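Local coordinates for conserved domain protein (Porphyromonas gingivalis, PDB 3PNN) that probably acts as a cytoplasmic glycosyltransferase, forming glycosidic linkages on an alpha/beta/alpha Rossmann-like scaffold, at residues E116-N122 with N216-P222; T7-A13 with R50-R56. All blocks are in the same frame, centred on the assembly; numbering follows the deposited sequence.

Contact 1 (E116-N122 with N216-P222)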
# COMPACT_ATOMS: atom_id res chain seq x y z
N GLU A 116 -8.10 -7.69 13.89
CA GLU A 116 -9.40 -7.31 13.38
C GLU A 116 -9.21 -7.02 11.89
O GLU A 116 -8.06 -7.00 11.43
CB GLU A 116 -9.91 -6.06 14.11
CG GLU A 116 -8.94 -4.86 14.08
CD GLU A 116 -7.80 -4.97 15.09
OE1 GLU A 116 -8.03 -5.51 16.19
OE2 GLU A 116 -6.67 -4.52 14.79
N PRO A 117 -10.30 -6.83 11.14
CA PRO A 117 -10.14 -6.46 9.72
C PRO A 117 -9.28 -5.20 9.59
O PRO A 117 -9.36 -4.28 10.41
CB PRO A 117 -11.58 -6.19 9.26
CG PRO A 117 -12.42 -7.07 10.16
CD PRO A 117 -11.72 -7.04 11.51
N PHE A 118 -8.43 -5.17 8.57
CA PHE A 118 -7.48 -4.08 8.45
C PHE A 118 -7.21 -3.69 6.99
O PHE A 118 -7.30 -4.54 6.09
CB PHE A 118 -6.15 -4.43 9.17
CG PHE A 118 -5.39 -5.60 8.57
CD1 PHE A 118 -4.27 -5.37 7.76
CD2 PHE A 118 -5.75 -6.91 8.86
CE1 PHE A 118 -3.55 -6.46 7.23
CE2 PHE A 118 -5.04 -7.99 8.34
CZ PHE A 118 -3.95 -7.76 7.53
N ALA A 119 -6.91 -2.41 6.79
CA ALA A 119 -6.43 -1.91 5.50
C ALA A 119 -4.92 -1.89 5.47
O ALA A 119 -4.29 -1.68 6.50
CB ALA A 119 -6.96 -0.49 5.27
N VAL A 120 -4.35 -2.10 4.29
CA VAL A 120 -2.93 -1.89 4.06
C VAL A 120 -2.81 -0.80 3.01
O VAL A 120 -3.49 -0.86 1.97
CB VAL A 120 -2.26 -3.17 3.55
CG1 VAL A 120 -0.78 -2.88 3.16
CG2 VAL A 120 -2.36 -4.28 4.61
N ILE A 121 -2.00 0.21 3.29
CA ILE A 121 -1.75 1.28 2.32
C ILE A 121 -0.29 1.69 2.33
O ILE A 121 0.44 1.43 3.29
CB ILE A 121 -2.60 2.56 2.60
CG1 ILE A 121 -2.19 3.23 3.93
CG2 ILE A 121 -4.09 2.26 2.57
CD1 ILE A 121 -2.68 4.70 4.07
N ASN A 122 0.14 2.35 1.24
CA ASN A 122 1.48 2.91 1.18
C ASN A 122 1.54 4.20 1.99
O ASN A 122 0.51 4.84 2.25
CB ASN A 122 1.88 3.22 -0.27
CG ASN A 122 2.11 1.98 -1.10
OD1 ASN A 122 2.45 0.91 -0.58
ND2 ASN A 122 1.95 2.12 -2.42
N ASN A 216 -1.94 -0.59 -4.25
CA ASN A 216 -1.55 -1.14 -2.94
C ASN A 216 -2.44 -0.65 -1.79
O ASN A 216 -1.95 -0.44 -0.68
CB ASN A 216 -0.08 -0.86 -2.63
CG ASN A 216 0.70 -2.13 -2.28
OD1 ASN A 216 0.34 -3.24 -2.69
ND2 ASN A 216 1.79 -1.96 -1.53
N MSE A 217 -3.73 -0.47 -2.06
CA MSE A 217 -4.71 -0.24 -1.00
C MSE A 217 -5.58 -1.49 -0.87
O MSE A 217 -6.44 -1.73 -1.71
CB MSE A 217 -5.58 0.99 -1.33
CG MSE A 217 -6.69 1.28 -0.30
SE MSE A 217 -7.52 3.06 -0.65
CE MSE A 217 -7.28 3.85 1.11
N TRP A 218 -5.34 -2.28 0.18
CA TRP A 218 -6.00 -3.58 0.34
C TRP A 218 -6.81 -3.61 1.62
O TRP A 218 -6.54 -2.84 2.55
CB TRP A 218 -4.94 -4.66 0.48
CG TRP A 218 -4.01 -4.77 -0.66
CD1 TRP A 218 -2.78 -4.18 -0.79
CD2 TRP A 218 -4.22 -5.53 -1.84
NE1 TRP A 218 -2.21 -4.54 -1.99
CE2 TRP A 218 -3.08 -5.36 -2.66
CE3 TRP A 218 -5.27 -6.34 -2.30
CZ2 TRP A 218 -2.96 -5.97 -3.91
CZ3 TRP A 218 -5.14 -6.96 -3.54
CH2 TRP A 218 -4.00 -6.77 -4.33
N GLY A 219 -7.76 -4.54 1.70
CA GLY A 219 -8.47 -4.83 2.94
C GLY A 219 -8.39 -6.32 3.23
O GLY A 219 -8.76 -7.14 2.38
N PHE A 220 -7.90 -6.68 4.42
CA PHE A 220 -7.69 -8.09 4.78
C PHE A 220 -8.31 -8.42 6.13
O PHE A 220 -8.71 -7.52 6.88
CB PHE A 220 -6.19 -8.42 4.86
CG PHE A 220 -5.43 -8.28 3.55
CD1 PHE A 220 -5.76 -9.06 2.44
CD2 PHE A 220 -4.35 -7.40 3.45
CE1 PHE A 220 -5.04 -8.95 1.25
CE2 PHE A 220 -3.63 -7.28 2.26
CZ PHE A 220 -3.98 -8.07 1.16
N THR A 221 -8.38 -9.71 6.44
CA THR A 221 -8.68 -10.17 7.79
C THR A 221 -7.44 -10.90 8.28
O THR A 221 -6.57 -11.24 7.49
CB THR A 221 -9.91 -11.11 7.81
OG1 THR A 221 -9.80 -12.09 6.78
CG2 THR A 221 -11.20 -10.31 7.56
N PRO A 222 -7.34 -11.15 9.60
CA PRO A 222 -6.05 -11.64 10.12
C PRO A 222 -5.59 -13.01 9.60
O PRO A 222 -4.40 -13.33 9.70
CB PRO A 222 -6.25 -11.64 11.64
CG PRO A 222 -7.30 -10.53 11.86
CD PRO A 222 -8.24 -10.69 10.67
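F118 lays one face of its phenyl ring over CB of F220, the residue it pairs with on the antiparallel neighbour. This CH-pi contact puts F220 CB 3.9 Å from the centroid of the F118 ring. A chi1 of 65° sets CG of F118 between its backbone N and carbonyl carbon, and from there the ring swings across the strand gap. The F220 ring meets it obliquely, the two planes inclined at 52°, and takes CG2 of V120 at its edge, with V120 CG2 3.9 Å from F220 CD2. I249 and V253 of helix 249-259 pack on this side of the sheet, which also carries W218.

Four backbone bonds tie the hydrogen-bonded pairs F118/F220 and V120/W218, and between them A119 faces G219 in a non-hydrogen-bonded pair. An antiparallel strand beside a run of parallel ones is what Rossmann-like glycosyltransferases of the GT-A type show, and strand 217-220 probably takes that place here, with strand 7-11 on the other edge of strand 118-122. Toward helix 129-140, I121 CG2 touches CE of M217, a selenomethionine, at 3.9 Å. The two side chains lie side by side, the selenomethionine extended as far as SE and bent only at chi3.

At N216, where the chain turns a corner, the side-chain amide is gripped at both ends. Its ND2 donates an almost straight bond (176°) to OD1 of N122 at 3.1 Å; the acceptor lies in the N216 amide plane, although the two amides are well away from coplanar. Its OD1 accepts the indole NE1 of W218 at 2.9 Å, from above the carbonyl plane. Both bonds agree on which end is oxygen and which nitrogen. ND2 of N122 is held by D125 and lies close to a bound glycerol, consistent with a pocket there.

Contact 2 (T7-A13 with R50-R56)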
# COMPACT_ATOMS: atom_id res chain seq x y z
N THR A 7 -8.59 -1.41 11.45
CA THR A 7 -7.26 -0.89 11.66
C THR A 7 -6.67 -0.41 10.34
O THR A 7 -6.87 -1.04 9.30
CB THR A 7 -6.38 -2.02 12.25
OG1 THR A 7 -6.82 -2.31 13.58
CG2 THR A 7 -4.88 -1.64 12.26
N LEU A 8 -5.96 0.72 10.37
CA LEU A 8 -5.18 1.15 9.20
C LEU A 8 -3.70 0.77 9.39
O LEU A 8 -3.05 1.23 10.32
CB LEU A 8 -5.31 2.67 8.98
CG LEU A 8 -4.52 3.20 7.77
CD1 LEU A 8 -5.11 2.66 6.47
CD2 LEU A 8 -4.55 4.71 7.75
N PHE A 9 -3.18 -0.06 8.50
CA PHE A 9 -1.81 -0.58 8.61
C PHE A 9 -1.04 0.14 7.52
O PHE A 9 -1.32 -0.05 6.33
CB PHE A 9 -1.84 -2.10 8.38
CG PHE A 9 -0.52 -2.81 8.67
CD1 PHE A 9 0.57 -2.13 9.18
CD2 PHE A 9 -0.41 -4.18 8.44
CE1 PHE A 9 1.77 -2.81 9.45
CE2 PHE A 9 0.78 -4.85 8.71
CZ PHE A 9 1.87 -4.15 9.22
N VAL A 10 -0.10 0.99 7.92
CA VAL A 10 0.64 1.80 6.98
C VAL A 10 2.04 1.23 6.71
O VAL A 10 2.84 1.03 7.65
CB VAL A 10 0.77 3.27 7.47
CG1 VAL A 10 1.59 4.09 6.47
CG2 VAL A 10 -0.63 3.90 7.68
N LEU A 11 2.34 0.96 5.44
CA LEU A 11 3.66 0.45 5.06
C LEU A 11 4.70 1.58 5.04
O LEU A 11 4.87 2.27 4.04
CB LEU A 11 3.60 -0.22 3.68
CG LEU A 11 2.63 -1.39 3.58
CD1 LEU A 11 2.68 -1.97 2.18
CD2 LEU A 11 2.98 -2.46 4.62
N ALA A 12 5.39 1.76 6.16
CA ALA A 12 6.30 2.89 6.33
C ALA A 12 7.77 2.47 6.46
O ALA A 12 8.63 3.26 6.86
CB ALA A 12 5.87 3.72 7.54
N ALA A 13 8.06 1.23 6.10
CA ALA A 13 9.37 0.67 6.38
C ALA A 13 10.44 1.26 5.46
O ALA A 13 11.63 1.19 5.75
CB ALA A 13 9.33 -0.84 6.28
N ARG A 50 -7.73 2.66 14.64
CA ARG A 50 -6.35 2.74 15.12
C ARG A 50 -5.39 2.66 13.95
O ARG A 50 -5.75 2.16 12.86
CB ARG A 50 -6.05 1.59 16.10
CG ARG A 50 -6.06 0.21 15.45
CD ARG A 50 -6.30 -0.90 16.47
NE ARG A 50 -7.58 -0.71 17.15
CZ ARG A 50 -8.77 -0.92 16.60
NH1 ARG A 50 -8.87 -1.33 15.33
NH2 ARG A 50 -9.87 -0.70 17.31
N LEU A 51 -4.17 3.14 14.17
CA LEU A 51 -3.11 3.07 13.18
C LEU A 51 -2.00 2.13 13.63
O LEU A 51 -1.59 2.14 14.80
CB LEU A 51 -2.48 4.44 12.97
CG LEU A 51 -3.38 5.66 12.80
CD1 LEU A 51 -2.48 6.90 12.59
CD2 LEU A 51 -4.34 5.46 11.62
N VAL A 52 -1.50 1.34 12.70
CA VAL A 52 -0.27 0.59 12.92
C VAL A 52 0.71 0.96 11.81
O VAL A 52 0.35 0.92 10.62
CB VAL A 52 -0.53 -0.94 12.93
CG1 VAL A 52 0.79 -1.71 13.01
CG2 VAL A 52 -1.46 -1.31 14.08
N PHE A 53 1.94 1.33 12.19
CA PHE A 53 2.99 1.61 11.22
C PHE A 53 4.04 0.52 11.30
O PHE A 53 4.53 0.22 12.38
CB PHE A 53 3.69 2.95 11.52
CG PHE A 53 2.77 4.14 11.44
CD1 PHE A 53 2.58 4.79 10.22
CD2 PHE A 53 2.10 4.59 12.57
CE1 PHE A 53 1.72 5.90 10.13
CE2 PHE A 53 1.23 5.70 12.49
CZ PHE A 53 1.05 6.35 11.27
N VAL A 54 4.39 -0.07 10.16
CA VAL A 54 5.61 -0.88 10.14
C VAL A 54 6.77 0.02 9.71
O VAL A 54 6.72 0.64 8.65
CB VAL A 54 5.50 -2.13 9.24
CG1 VAL A 54 5.06 -1.76 7.83
CG2 VAL A 54 6.82 -2.92 9.26
N ILE A 55 7.80 0.10 10.55
CA ILE A 55 8.99 0.89 10.27
C ILE A 55 10.21 0.01 10.53
O ILE A 55 10.08 -1.21 10.66
CB ILE A 55 9.05 2.16 11.15
CG1 ILE A 55 9.14 1.79 12.63
CG2 ILE A 55 7.85 3.08 10.89
CD1 ILE A 55 9.63 2.98 13.50
N ARG A 56 11.40 0.61 10.59
CA ARG A 56 12.59 -0.13 11.01
C ARG A 56 13.24 0.57 12.20
O ARG A 56 13.06 1.77 12.38
CB ARG A 56 13.57 -0.31 9.84
CG ARG A 56 12.86 -0.88 8.61
CD ARG A 56 13.81 -1.29 7.48
NE ARG A 56 13.01 -1.75 6.34
CZ ARG A 56 13.18 -1.35 5.08
NH1 ARG A 56 14.17 -0.51 4.77
NH2 ARG A 56 12.37 -1.81 4.13
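The guanidinium of R56 carries the carbonyl oxygen of A13 over the centre of one face, 3.0 Å above its plane. The group lies flat against the oxygen, at angles that make no hydrogen bond, while its NH2 turns to OE1 of Q82 and to a bound glycerol. Strands 7-11 and 50-55, which end near this pair, are the two parallel strands of a beta-alpha-beta unit, with helix 35-46 between them, as in Rossmann-like folds. F9 offers its ring edge instead: V54 N lies there in the ring plane, and F9 CD1 comes within 3.4 Å of V52 O. With CG opposite the backbone N (chi1 -171°), the F9 ring reaches across so that CE1 also meets CB of V54 at 3.8 Å. On the other side of the sheet F53 has CB of A12 at its edge and, obliquely, V10 CB 3.6 Å from F53 CD1; F63 of helix 60-71 packs on F53 edge-to-face.

Four backbone bonds lace the strands, from L8 N to R50 O through to V54 N to V10 O, the last somewhat longer; beyond it A12 N reaches V54 O only weakly. L51 and L8 run side by side, touching through their CD2 atoms. T7 OG1 bonds E116 OE2, and R50 NH1 also bonds K5 O. R50, bent at chi3, folds back so that NH1 donates to T7 OG1 within the guanidinium plane, at 2.9 Å and 161°.

Overall arrangement
Starting at the N terminus, the chain lays down strand 7-11, passes through helix 35-46 and returns in strand 50-55, where contact 2 closes a short loop. It then forms strand 77-81, which flanks strand 50-55, before entering strand 118-122. A longer excursion through helix 129-140 and a largely antiparallel region brings residues 216-222 back and closes contact 1. The two loops follow in series, neither nesting nor crossing. In space they are adjoining, with centres about 10 Å apart, because strand 118-122 pairs with strand 7-11: F9 N bonds to A119 O at 2.8 Å. Together they join the parallel strands of the N-terminal part to the antiparallel part of the fold.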